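Local coordinates for iron-regulated outer membrane protein (PDB 4B7O) that probably carries iron across the meningococcal outer membrane as a TonB-dependent transporter, its plug domain filling a transmembrane beta barrel, at residues R86-D96 and G99-R110; R685-V693 and V711-H722. One frame throughout, in Å; residues are numbered along the deposited sequence.

Contact 1 of 2, residues R86-D96 and G99-R110; sequences RELLKEEPSID and GGNGTSQFLTLR
The guanidinium of Arg86 has the amide of Gln105 over one face, the two planes 35° apart, while Gly100 O sits near its edge, though tilted from the guanidinium plane. Arg86 NH1 reaches that oxygen over 2.8 Å, on a lone pair in the carbonyl plane. Gln105 NE2 also gives Gly100 O a bond, 3.0 Å long, with the oxygen nearly in the plane of the amide. Arg86 NH1 and Gln105 NE2 are thus crowded to 2.9 Å, two donors converging on one carbonyl and not bonded to each other. The chain of Arg86, with CG opposite the backbone N (chi1 177°), bends at chi3 to bring NH1 there. A water bridges Arg86 N to Gln105 OE1, so both ends of the glutamine amide are engaged. Gly100 itself has a backbone conformation (phi 99°) that suits only a residue without CB.

Beyond this polar end the segments form a short antiparallel hairpin. Asp96 and Thr108 exchange two backbone bonds, and Arg110 N adds a third to Ser94 O at 2.9 Å. Ile95 lies beside Leu109, CG1 to CD1 3.8 Å, and both branched side chains pack on Val149. With two donors turned on it, Gly100 O is probably polarised, and the loop is tied to helix 85-88.

Contact 2 of 2, residues R685-V693 and V711-H722; sequences RKGFGVNDV and VNNVFNTFYYPH
Phe688 and Tyr719 form an offset stack, centroids 4.2 Å apart and planes at 17°, with Tyr719 CD2 over the centre of the phenylalanine ring. Both rings leave the backbone with CG between N and the carbonyl carbon (chi1 54° and 68°), which brings them face to face. Val690 CG2 presses obliquely on Tyr719 CE1 at 3.3 Å, a compact fit for a branched residue. Next to Phe688, buried His722 receives Arg685 CB over the centre of its ring, and its NE2 donates to Lys686 O at 3.0 Å. Its ND1 accepts from Gly636 N, which settles the ring's orientation.

The solvent side is marked by exposed side chains, Phe715 beside Asn691 and, at the His722 end, Lys686. Asn713 N meets Asp692 OD1 at 2.9 Å from above the carboxylate plane, while Asp692 OD2 forms a salt bridge with Lys90 of the plug; Thr717 OG1 donates to Gly689 O. Asn713 OD1 and ND2 bind Thr717 N and O, bracing the turn, and ND2 also bonds Val733 O. As the strands part beyond the paired Val693 and Val711, bonds between side chains and backbone, together with aromatic faces, take over from the backbone ladder.

Overall arrangement
Contact 1 (86-96 with 99-110) comes first along the chain and belongs to the plug; contact 2 (685-693 with 711-722) follows much later, on the neighbouring barrel strands 684-697 and 705-712 and the loop after them. Their centres are about 14 Å apart; contact 1 lies about 9 Å and contact 2 about 22 Å from the centre of the molecule (centres to centre), and they share no sheet. They nevertheless touch: Lys90 NZ forms a 2.8 Å salt bridge with Asp692 OD2, and Gly99 N lies 3.3 Å from Pro721 CG. Asp96 likewise reaches the barrel through Arg659 of strand 652-665. Together they mark part of the plug-barrel interface of a TonB-dependent transporter, in which charged pairs seat the plug against the inner wall.

Contact 1 of 2, residues R86-D96 and G99-R110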
loop_
_atom_site.group_PDB
_atom_site.type_symbol
_atom_site.label_atom_id
_atom_site.label_comp_id
_atom_site.label_asym_id
_atom_site.label_seq_id
_atom_site.Cartn_x
_atom_site.Cartn_y
_atom_site.Cartn_z
ATOM N N ARG A 86 -4.313 -7.972 -3.636
ATOM C CA ARG A 86 -5.351 -7.670 -4.573
ATOM C C ARG A 86 -6.597 -8.571 -4.428
ATOM O O ARG A 86 -7.716 -8.075 -4.507
ATOM C CB ARG A 86 -4.827 -7.700 -5.999
ATOM C CG ARG A 86 -5.907 -7.463 -7.062
ATOM C CD ARG A 86 -5.270 -7.440 -8.455
ATOM N NE ARG A 86 -4.709 -8.752 -8.824
ATOM C CZ ARG A 86 -3.704 -8.952 -9.691
ATOM N NH1 ARG A 86 -3.101 -7.937 -10.299
ATOM N NH2 ARG A 86 -3.301 -10.179 -9.966
ATOM N N GLU A 87 -6.399 -9.883 -4.247
ATOM C CA GLU A 87 -7.536 -10.767 -4.105
ATOM C C GLU A 87 -8.108 -10.683 -2.704
ATOM O O GLU A 87 -9.286 -10.690 -2.541
ATOM C CB GLU A 87 -7.257 -12.256 -4.487
ATOM C CG GLU A 87 -7.005 -12.504 -5.987
ATOM C CD GLU A 87 -8.233 -12.247 -6.854
ATOM O OE1 GLU A 87 -9.341 -12.542 -6.406
ATOM O OE2 GLU A 87 -8.102 -11.714 -7.971
ATOM N N LEU A 88 -7.258 -10.631 -1.708
ATOM C CA LEU A 88 -7.705 -10.590 -0.339
ATOM C C LEU A 88 -8.675 -9.447 -0.046
ATOM O O LEU A 88 -9.593 -9.610 0.776
ATOM C CB LEU A 88 -6.495 -10.423 0.590
ATOM C CG LEU A 88 -6.626 -11.041 1.959
ATOM C CD1 LEU A 88 -7.385 -12.367 1.910
ATOM C CD2 LEU A 88 -5.244 -11.262 2.548
ATOM N N LEU A 89 -8.427 -8.275 -0.642
ATOM C CA LEU A 89 -9.222 -7.115 -0.326
ATOM C C LEU A 89 -10.150 -6.797 -1.510
ATOM O O LEU A 89 -10.405 -5.589 -1.788
ATOM C CB LEU A 89 -8.321 -5.922 -0.082
ATOM C CG LEU A 89 -7.066 -6.158 0.760
ATOM C CD1 LEU A 89 -6.123 -5.009 0.526
ATOM C CD2 LEU A 89 -7.365 -6.299 2.240
ATOM N N LYS A 90 -10.609 -7.829 -2.241
ATOM C CA LYS A 90 -11.372 -7.546 -3.442
ATOM C C LYS A 90 -12.812 -7.021 -3.185
ATOM O O LYS A 90 -13.436 -6.401 -4.056
ATOM C CB LYS A 90 -11.396 -8.720 -4.387
ATOM C CG LYS A 90 -12.249 -9.883 -3.939
ATOM C CD LYS A 90 -12.140 -11.015 -4.965
ATOM C CE LYS A 90 -12.038 -10.450 -6.395
ATOM N NZ LYS A 90 -11.763 -11.435 -7.504
ATOM N N GLU A 91 -13.302 -7.272 -1.989
ATOM C CA GLU A 91 -14.607 -6.833 -1.580
ATOM C C GLU A 91 -14.616 -5.410 -1.024
ATOM O O GLU A 91 -15.666 -4.878 -0.724
ATOM C CB GLU A 91 -15.123 -7.775 -0.518
ATOM C CG GLU A 91 -16.501 -8.231 -0.870
ATOM C CD GLU A 91 -17.118 -9.151 0.171
ATOM O OE1 GLU A 91 -16.352 -9.944 0.811
ATOM O OE2 GLU A 91 -18.375 -9.059 0.312
ATOM N N GLU A 92 -13.455 -4.817 -0.835
ATOM C CA GLU A 92 -13.386 -3.421 -0.440
ATOM C C GLU A 92 -13.402 -2.474 -1.644
ATOM O O GLU A 92 -12.429 -2.360 -2.358
ATOM C CB GLU A 92 -12.179 -3.178 0.440
ATOM C CG GLU A 92 -11.943 -1.692 0.704
ATOM C CD GLU A 92 -13.141 -0.896 1.282
ATOM O OE1 GLU A 92 -13.585 -1.321 2.397
ATOM O OE2 GLU A 92 -13.594 0.156 0.633
ATOM N N PRO A 93 -14.516 -1.773 -1.859
ATOM C CA PRO A 93 -14.695 -1.047 -3.122
ATOM C C PRO A 93 -13.849 0.223 -3.276
ATOM O O PRO A 93 -13.744 0.741 -4.382
ATOM C CB PRO A 93 -16.213 -0.699 -3.130
ATOM C CG PRO A 93 -16.729 -0.954 -1.723
ATOM C CD PRO A 93 -15.653 -1.604 -0.915
ATOM N N SER A 94 -13.285 0.795 -2.230
ATOM C CA SER A 94 -12.564 2.035 -2.531
ATOM C C SER A 94 -11.013 1.774 -2.773
ATOM O O SER A 94 -10.215 2.689 -3.015
ATOM C CB SER A 94 -12.856 3.067 -1.442
ATOM O OG SER A 94 -12.331 2.566 -0.218
ATOM N N ILE A 95 -10.640 0.508 -2.717
ATOM C CA ILE A 95 -9.265 0.110 -2.969
ATOM C C ILE A 95 -9.329 -0.582 -4.292
ATOM O O ILE A 95 -10.136 -1.437 -4.452
ATOM C CB ILE A 95 -8.771 -0.891 -1.918
ATOM C CG1 ILE A 95 -9.006 -0.343 -0.539
ATOM C CG2 ILE A 95 -7.276 -1.155 -1.996
ATOM C CD1 ILE A 95 -8.666 -1.356 0.534
ATOM N N ASP A 96 -8.517 -0.181 -5.252
ATOM C CA ASP A 96 -8.494 -0.830 -6.543
ATOM C C ASP A 96 -7.055 -1.173 -6.946
ATOM O O ASP A 96 -6.109 -0.439 -6.670
ATOM C CB ASP A 96 -9.189 0.047 -7.585
ATOM C CG ASP A 96 -9.369 -0.651 -8.937
ATOM O OD1 ASP A 96 -9.865 -1.789 -8.968
ATOM O OD2 ASP A 96 -9.017 -0.064 -9.982
ATOM N N GLY A 99 -3.872 -4.623 -12.951
ATOM C CA GLY A 99 -3.536 -5.976 -13.468
ATOM C C GLY A 99 -2.058 -6.386 -13.337
ATOM O O GLY A 99 -1.172 -5.550 -13.117
ATOM N N GLY A 100 -1.792 -7.680 -13.475
ATOM C CA GLY A 100 -0.394 -8.108 -13.565
ATOM C C GLY A 100 0.124 -8.608 -12.248
ATOM O O GLY A 100 -0.580 -8.549 -11.243
ATOM N N ASN A 101 1.350 -9.106 -12.232
ATOM C CA ASN A 101 1.808 -9.795 -11.034
ATOM C C ASN A 101 2.864 -8.943 -10.400
ATOM O O ASN A 101 3.472 -8.075 -11.076
ATOM C CB ASN A 101 2.346 -11.153 -11.404
ATOM C CG ASN A 101 2.457 -12.123 -10.216
ATOM O OD1 ASN A 101 2.389 -11.749 -9.022
ATOM N ND2 ASN A 101 2.667 -13.398 -10.553
ATOM N N GLY A 102 3.063 -9.159 -9.097
ATOM C CA GLY A 102 4.069 -8.416 -8.336
ATOM C C GLY A 102 3.905 -6.909 -8.477
ATOM O O GLY A 102 2.793 -6.378 -8.382
ATOM N N THR A 103 5.015 -6.236 -8.759
ATOM C CA THR A 103 5.095 -4.791 -8.793
ATOM C C THR A 103 4.643 -4.238 -10.134
ATOM O O THR A 103 4.706 -3.017 -10.379
ATOM C CB THR A 103 6.483 -4.304 -8.365
ATOM O OG1 THR A 103 7.498 -5.095 -9.010
ATOM C CG2 THR A 103 6.600 -4.500 -6.895
ATOM N N SER A 104 4.167 -5.137 -10.987
ATOM C CA SER A 104 3.272 -4.760 -12.091
ATOM C C SER A 104 2.077 -3.945 -11.610
ATOM O O SER A 104 1.578 -3.122 -12.376
ATOM C CB SER A 104 2.705 -5.992 -12.822
ATOM O OG SER A 104 3.648 -6.506 -13.757
ATOM N N GLN A 105 1.638 -4.198 -10.363
ATOM C CA GLN A 105 0.388 -3.626 -9.763
ATOM C C GLN A 105 0.555 -2.243 -9.138
ATOM O O GLN A 105 1.516 -1.968 -8.391
ATOM C CB GLN A 105 -0.157 -4.533 -8.643
ATOM C CG GLN A 105 -0.631 -5.851 -9.143
ATOM C CD GLN A 105 -0.971 -6.809 -8.033
ATOM O OE1 GLN A 105 -1.236 -6.414 -6.909
ATOM N NE2 GLN A 105 -0.979 -8.080 -8.351
ATOM N N PHE A 106 -0.423 -1.399 -9.429
ATOM C CA PHE A 106 -0.558 -0.089 -8.829
ATOM C C PHE A 106 -1.783 -0.121 -7.981
ATOM O O PHE A 106 -2.829 -0.651 -8.380
ATOM C CB PHE A 106 -0.833 0.981 -9.899
ATOM C CG PHE A 106 0.248 1.117 -10.909
ATOM C CD1 PHE A 106 1.335 1.936 -10.649
ATOM C CD2 PHE A 106 0.177 0.429 -12.128
ATOM C CE1 PHE A 106 2.347 2.102 -11.579
ATOM C CE2 PHE A 106 1.188 0.570 -13.058
ATOM C CZ PHE A 106 2.278 1.412 -12.782
ATOM N N LEU A 107 -1.694 0.542 -6.861
ATOM C CA LEU A 107 -2.801 0.537 -5.943
ATOM C C LEU A 107 -3.435 1.949 -5.802
ATOM O O LEU A 107 -2.706 2.940 -5.767
ATOM C CB LEU A 107 -2.277 0.027 -4.624
ATOM C CG LEU A 107 -3.346 0.155 -3.553
ATOM C CD1 LEU A 107 -3.324 -1.067 -2.624
ATOM C CD2 LEU A 107 -3.234 1.474 -2.802
ATOM N N THR A 108 -4.777 2.038 -5.785
ATOM C CA THR A 108 -5.405 3.303 -5.476
ATOM C C THR A 108 -6.424 3.172 -4.372
ATOM O O THR A 108 -7.070 2.140 -4.178
ATOM C CB THR A 108 -6.016 3.984 -6.712
ATOM O OG1 THR A 108 -7.014 3.136 -7.265
ATOM C CG2 THR A 108 -4.949 4.194 -7.740
ATOM N N LEU A 109 -6.539 4.242 -3.648
ATOM C CA LEU A 109 -7.377 4.317 -2.500
ATOM C C LEU A 109 -8.133 5.597 -2.720
ATOM O O LEU A 109 -7.505 6.663 -2.845
ATOM C CB LEU A 109 -6.510 4.425 -1.268
ATOM C CG LEU A 109 -7.216 4.522 0.076
ATOM C CD1 LEU A 109 -8.113 3.287 0.279
ATOM C CD2 LEU A 109 -6.149 4.648 1.163
ATOM N N ARG A 110 -9.463 5.480 -2.857
ATOM C CA ARG A 110 -10.283 6.627 -3.240
ATOM C C ARG A 110 -9.732 7.323 -4.450
ATOM O O ARG A 110 -9.777 8.539 -4.538
ATOM C CB ARG A 110 -10.351 7.639 -2.096
ATOM C CG ARG A 110 -11.329 7.264 -0.995
ATOM C CD ARG A 110 -11.184 8.152 0.246
ATOM N NE ARG A 110 -12.202 7.761 1.254
ATOM C CZ ARG A 110 -12.370 8.331 2.431
ATOM N NH1 ARG A 110 -11.578 9.333 2.802
ATOM N NH2 ARG A 110 -13.323 7.875 3.249
HETATM O O HOH W 1 -1.610 -7.617 -4.288
HETATM O O HOH W 2 -9.517 3.639 -5.530
#

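Contact 2 of 2, residues R685-V693 and V711-H722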
loop_
_atom_site.group_PDB
_atom_site.type_symbol
_atom_site.label_atom_id
_atom_site.label_comp_id
_atom_site.label_asym_id
_atom_site.label_seq_id
_atom_site.Cartn_x
_atom_site.Cartn_y
_atom_site.Cartn_z
ATOM N N ARG A 685 -12.777 4.027 -19.851
ATOM C CA ARG A 685 -12.388 2.690 -19.350
ATOM C C ARG A 685 -13.640 1.876 -19.278
ATOM O O ARG A 685 -14.577 2.225 -18.566
ATOM C CB ARG A 685 -11.620 2.708 -17.998
ATOM C CG ARG A 685 -10.670 3.903 -17.810
ATOM C CD ARG A 685 -10.036 4.038 -16.425
ATOM N NE ARG A 685 -8.643 3.705 -16.525
ATOM C CZ ARG A 685 -7.610 4.539 -16.389
ATOM N NH1 ARG A 685 -7.737 5.823 -16.067
ATOM N NH2 ARG A 685 -6.402 4.038 -16.552
ATOM N N LYS A 686 -13.666 0.795 -20.036
ATOM C CA LYS A 686 -14.812 -0.075 -20.054
ATOM C C LYS A 686 -15.042 -0.672 -18.660
ATOM O O LYS A 686 -14.116 -1.012 -17.954
ATOM C CB LYS A 686 -14.537 -1.207 -21.028
ATOM C CG LYS A 686 -14.525 -0.792 -22.499
ATOM C CD LYS A 686 -14.216 -1.994 -23.410
ATOM C CE LYS A 686 -15.278 -3.089 -23.257
ATOM N NZ LYS A 686 -15.276 -4.034 -24.414
ATOM N N GLY A 687 -16.273 -0.810 -18.260
ATOM C CA GLY A 687 -16.532 -1.406 -16.995
ATOM C C GLY A 687 -16.615 -2.902 -17.157
ATOM O O GLY A 687 -16.648 -3.401 -18.270
ATOM N N PHE A 688 -16.677 -3.629 -16.042
ATOM C CA PHE A 688 -16.641 -5.066 -16.118
ATOM C C PHE A 688 -17.230 -5.633 -14.825
ATOM O O PHE A 688 -17.362 -4.930 -13.797
ATOM C CB PHE A 688 -15.174 -5.521 -16.269
ATOM C CG PHE A 688 -14.278 -4.976 -15.185
ATOM C CD1 PHE A 688 -14.112 -5.673 -13.980
ATOM C CD2 PHE A 688 -13.628 -3.737 -15.352
ATOM C CE1 PHE A 688 -13.334 -5.133 -12.942
ATOM C CE2 PHE A 688 -12.795 -3.227 -14.361
ATOM C CZ PHE A 688 -12.664 -3.903 -13.145
ATOM N N GLY A 689 -17.530 -6.920 -14.886
ATOM C CA GLY A 689 -18.029 -7.663 -13.784
ATOM C C GLY A 689 -17.267 -8.934 -13.592
ATOM O O GLY A 689 -17.119 -9.711 -14.534
ATOM N N VAL A 690 -16.813 -9.154 -12.355
ATOM C CA VAL A 690 -16.099 -10.355 -11.961
ATOM C C VAL A 690 -16.855 -11.129 -10.881
ATOM O O VAL A 690 -17.274 -10.550 -9.895
ATOM C CB VAL A 690 -14.686 -9.969 -11.477
ATOM C CG1 VAL A 690 -13.915 -11.195 -11.048
ATOM C CG2 VAL A 690 -13.951 -9.310 -12.634
ATOM N N ASN A 691 -16.989 -12.435 -11.054
ATOM C CA ASN A 691 -17.744 -13.257 -10.131
ATOM C C ASN A 691 -16.896 -14.395 -9.664
ATOM O O ASN A 691 -16.238 -15.020 -10.493
ATOM C CB ASN A 691 -18.977 -13.842 -10.796
ATOM C CG ASN A 691 -20.072 -12.836 -10.964
ATOM O OD1 ASN A 691 -20.275 -12.298 -12.066
ATOM N ND2 ASN A 691 -20.806 -12.565 -9.873
ATOM N N ASP A 692 -16.925 -14.683 -8.357
ATOM C CA ASP A 692 -16.097 -15.755 -7.765
ATOM C C ASP A 692 -17.030 -16.656 -6.963
ATOM O O ASP A 692 -18.057 -16.194 -6.470
ATOM C CB ASP A 692 -15.057 -15.240 -6.789
ATOM C CG ASP A 692 -14.116 -14.175 -7.363
ATOM O OD1 ASP A 692 -14.042 -13.951 -8.588
ATOM O OD2 ASP A 692 -13.378 -13.554 -6.549
ATOM N N VAL A 693 -16.663 -17.915 -6.782
ATOM C CA VAL A 693 -17.315 -18.720 -5.762
ATOM C C VAL A 693 -16.226 -19.409 -4.917
ATOM O O VAL A 693 -15.144 -19.628 -5.384
ATOM C CB VAL A 693 -18.261 -19.731 -6.403
ATOM C CG1 VAL A 693 -19.343 -19.015 -7.209
ATOM C CG2 VAL A 693 -17.489 -20.639 -7.328
ATOM N N VAL A 711 -13.185 -20.765 -7.206
ATOM C CA VAL A 711 -13.103 -20.476 -8.629
ATOM C C VAL A 711 -13.316 -18.982 -8.744
ATOM O O VAL A 711 -14.419 -18.538 -8.559
ATOM C CB VAL A 711 -14.171 -21.244 -9.489
ATOM C CG1 VAL A 711 -14.041 -20.901 -10.966
ATOM C CG2 VAL A 711 -14.019 -22.740 -9.357
ATOM N N ASN A 712 -12.242 -18.247 -9.020
ATOM C CA ASN A 712 -12.251 -16.820 -9.297
ATOM C C ASN A 712 -12.514 -16.484 -10.751
ATOM O O ASN A 712 -12.060 -17.191 -11.693
ATOM C CB ASN A 712 -10.896 -16.265 -8.965
ATOM C CG ASN A 712 -10.692 -16.078 -7.487
ATOM O OD1 ASN A 712 -11.543 -16.407 -6.679
ATOM N ND2 ASN A 712 -9.567 -15.503 -7.125
ATOM N N ASN A 713 -13.193 -15.372 -10.959
ATOM C CA ASN A 713 -13.516 -14.947 -12.295
ATOM C C ASN A 713 -14.132 -16.155 -13.062
ATOM O O ASN A 713 -13.553 -16.687 -14.002
ATOM C CB ASN A 713 -12.278 -14.353 -12.997
ATOM C CG ASN A 713 -12.658 -13.692 -14.310
ATOM O OD1 ASN A 713 -13.843 -13.697 -14.660
ATOM N ND2 ASN A 713 -11.706 -13.084 -15.010
ATOM N N VAL A 714 -15.322 -16.554 -12.621
ATOM C CA VAL A 714 -15.972 -17.783 -13.002
ATOM C C VAL A 714 -16.355 -17.687 -14.450
ATOM O O VAL A 714 -16.339 -18.725 -15.174
ATOM C CB VAL A 714 -17.298 -18.052 -12.208
ATOM C CG1 VAL A 714 -17.711 -19.507 -12.313
ATOM C CG2 VAL A 714 -17.143 -17.756 -10.749
ATOM N N PHE A 715 -16.750 -16.484 -14.893
ATOM C CA PHE A 715 -17.156 -16.340 -16.303
ATOM C C PHE A 715 -15.996 -16.020 -17.198
ATOM O O PHE A 715 -16.179 -15.691 -18.380
ATOM C CB PHE A 715 -18.313 -15.374 -16.481
ATOM C CG PHE A 715 -19.500 -15.794 -15.713
ATOM C CD1 PHE A 715 -20.264 -16.906 -16.129
ATOM C CD2 PHE A 715 -19.816 -15.172 -14.514
ATOM C CE1 PHE A 715 -21.374 -17.330 -15.385
ATOM C CE2 PHE A 715 -20.908 -15.594 -13.772
ATOM C CZ PHE A 715 -21.683 -16.677 -14.188
ATOM N N ASN A 716 -14.786 -16.124 -16.642
ATOM C CA ASN A 716 -13.602 -15.939 -17.454
ATOM C C ASN A 716 -13.684 -14.648 -18.257
ATOM O O ASN A 716 -13.431 -14.612 -19.448
ATOM C CB ASN A 716 -13.380 -17.136 -18.400
ATOM C CG ASN A 716 -11.984 -17.123 -18.977
ATOM O OD1 ASN A 716 -11.053 -16.701 -18.309
ATOM N ND2 ASN A 716 -11.846 -17.499 -20.219
ATOM N N THR A 717 -14.025 -13.588 -17.552
ATOM C CA THR A 717 -14.147 -12.253 -18.085
ATOM C C THR A 717 -12.837 -11.672 -18.420
ATOM O O THR A 717 -11.865 -11.736 -17.657
ATOM C CB THR A 717 -14.720 -11.284 -17.054
ATOM O OG1 THR A 717 -15.949 -11.813 -16.576
ATOM C CG2 THR A 717 -14.927 -9.949 -17.677
ATOM N N PHE A 718 -12.865 -11.013 -19.550
ATOM C CA PHE A 718 -11.709 -10.391 -20.073
ATOM C C PHE A 718 -11.923 -8.952 -19.751
ATOM O O PHE A 718 -12.938 -8.370 -20.151
ATOM C CB PHE A 718 -11.665 -10.649 -21.586
ATOM C CG PHE A 718 -10.585 -9.882 -22.314
ATOM C CD1 PHE A 718 -9.373 -9.572 -21.689
ATOM C CD2 PHE A 718 -10.773 -9.502 -23.650
ATOM C CE1 PHE A 718 -8.390 -8.840 -22.357
ATOM C CE2 PHE A 718 -9.784 -8.801 -24.348
ATOM C CZ PHE A 718 -8.595 -8.450 -23.698
ATOM N N TYR A 719 -10.988 -8.371 -19.016
ATOM C CA TYR A 719 -11.088 -6.970 -18.712
ATOM C C TYR A 719 -9.752 -6.400 -18.307
ATOM O O TYR A 719 -8.842 -7.126 -17.953
ATOM C CB TYR A 719 -12.069 -6.766 -17.540
ATOM C CG TYR A 719 -11.553 -7.316 -16.181
ATOM C CD1 TYR A 719 -11.704 -8.667 -15.834
ATOM C CD2 TYR A 719 -10.953 -6.465 -15.250
ATOM C CE1 TYR A 719 -11.261 -9.143 -14.615
ATOM C CE2 TYR A 719 -10.489 -6.926 -14.030
ATOM C CZ TYR A 719 -10.656 -8.272 -13.707
ATOM O OH TYR A 719 -10.204 -8.742 -12.477
ATOM N N TYR A 720 -9.699 -5.075 -18.285
ATOM C CA TYR A 720 -8.612 -4.328 -17.720
ATOM C C TYR A 720 -9.130 -3.523 -16.541
ATOM O O TYR A 720 -10.095 -2.726 -16.704
ATOM C CB TYR A 720 -8.016 -3.360 -18.762
ATOM C CG TYR A 720 -7.293 -4.073 -19.857
ATOM C CD1 TYR A 720 -5.962 -4.450 -19.713
ATOM C CD2 TYR A 720 -7.954 -4.394 -21.036
ATOM C CE1 TYR A 720 -5.310 -5.154 -20.726
ATOM C CE2 TYR A 720 -7.311 -5.058 -22.052
ATOM C CZ TYR A 720 -5.993 -5.444 -21.878
ATOM O OH TYR A 720 -5.413 -6.111 -22.897
ATOM N N PRO A 721 -8.465 -3.685 -15.370
ATOM C CA PRO A 721 -8.715 -2.939 -14.130
ATOM C C PRO A 721 -8.382 -1.495 -14.406
ATOM O O PRO A 721 -7.529 -1.251 -15.251
ATOM C CB PRO A 721 -7.676 -3.474 -13.137
ATOM C CG PRO A 721 -7.026 -4.628 -13.783
ATOM C CD PRO A 721 -7.381 -4.670 -15.242
ATOM N N HIS A 722 -8.951 -0.566 -13.640
ATOM C CA HIS A 722 -8.807 0.867 -13.935
ATOM C C HIS A 722 -7.650 1.514 -13.340
ATOM O O HIS A 722 -7.295 2.584 -13.790
ATOM C CB HIS A 722 -10.066 1.666 -13.573
ATOM C CG HIS A 722 -11.293 1.233 -14.323
ATOM N ND1 HIS A 722 -12.477 1.852 -14.190
ATOM C CD2 HIS A 722 -11.493 0.191 -15.214
ATOM C CE1 HIS A 722 -13.393 1.247 -14.969
ATOM N NE2 HIS A 722 -12.789 0.236 -15.603
HETATM O O HOH W 3 -16.526 -13.583 -13.690
#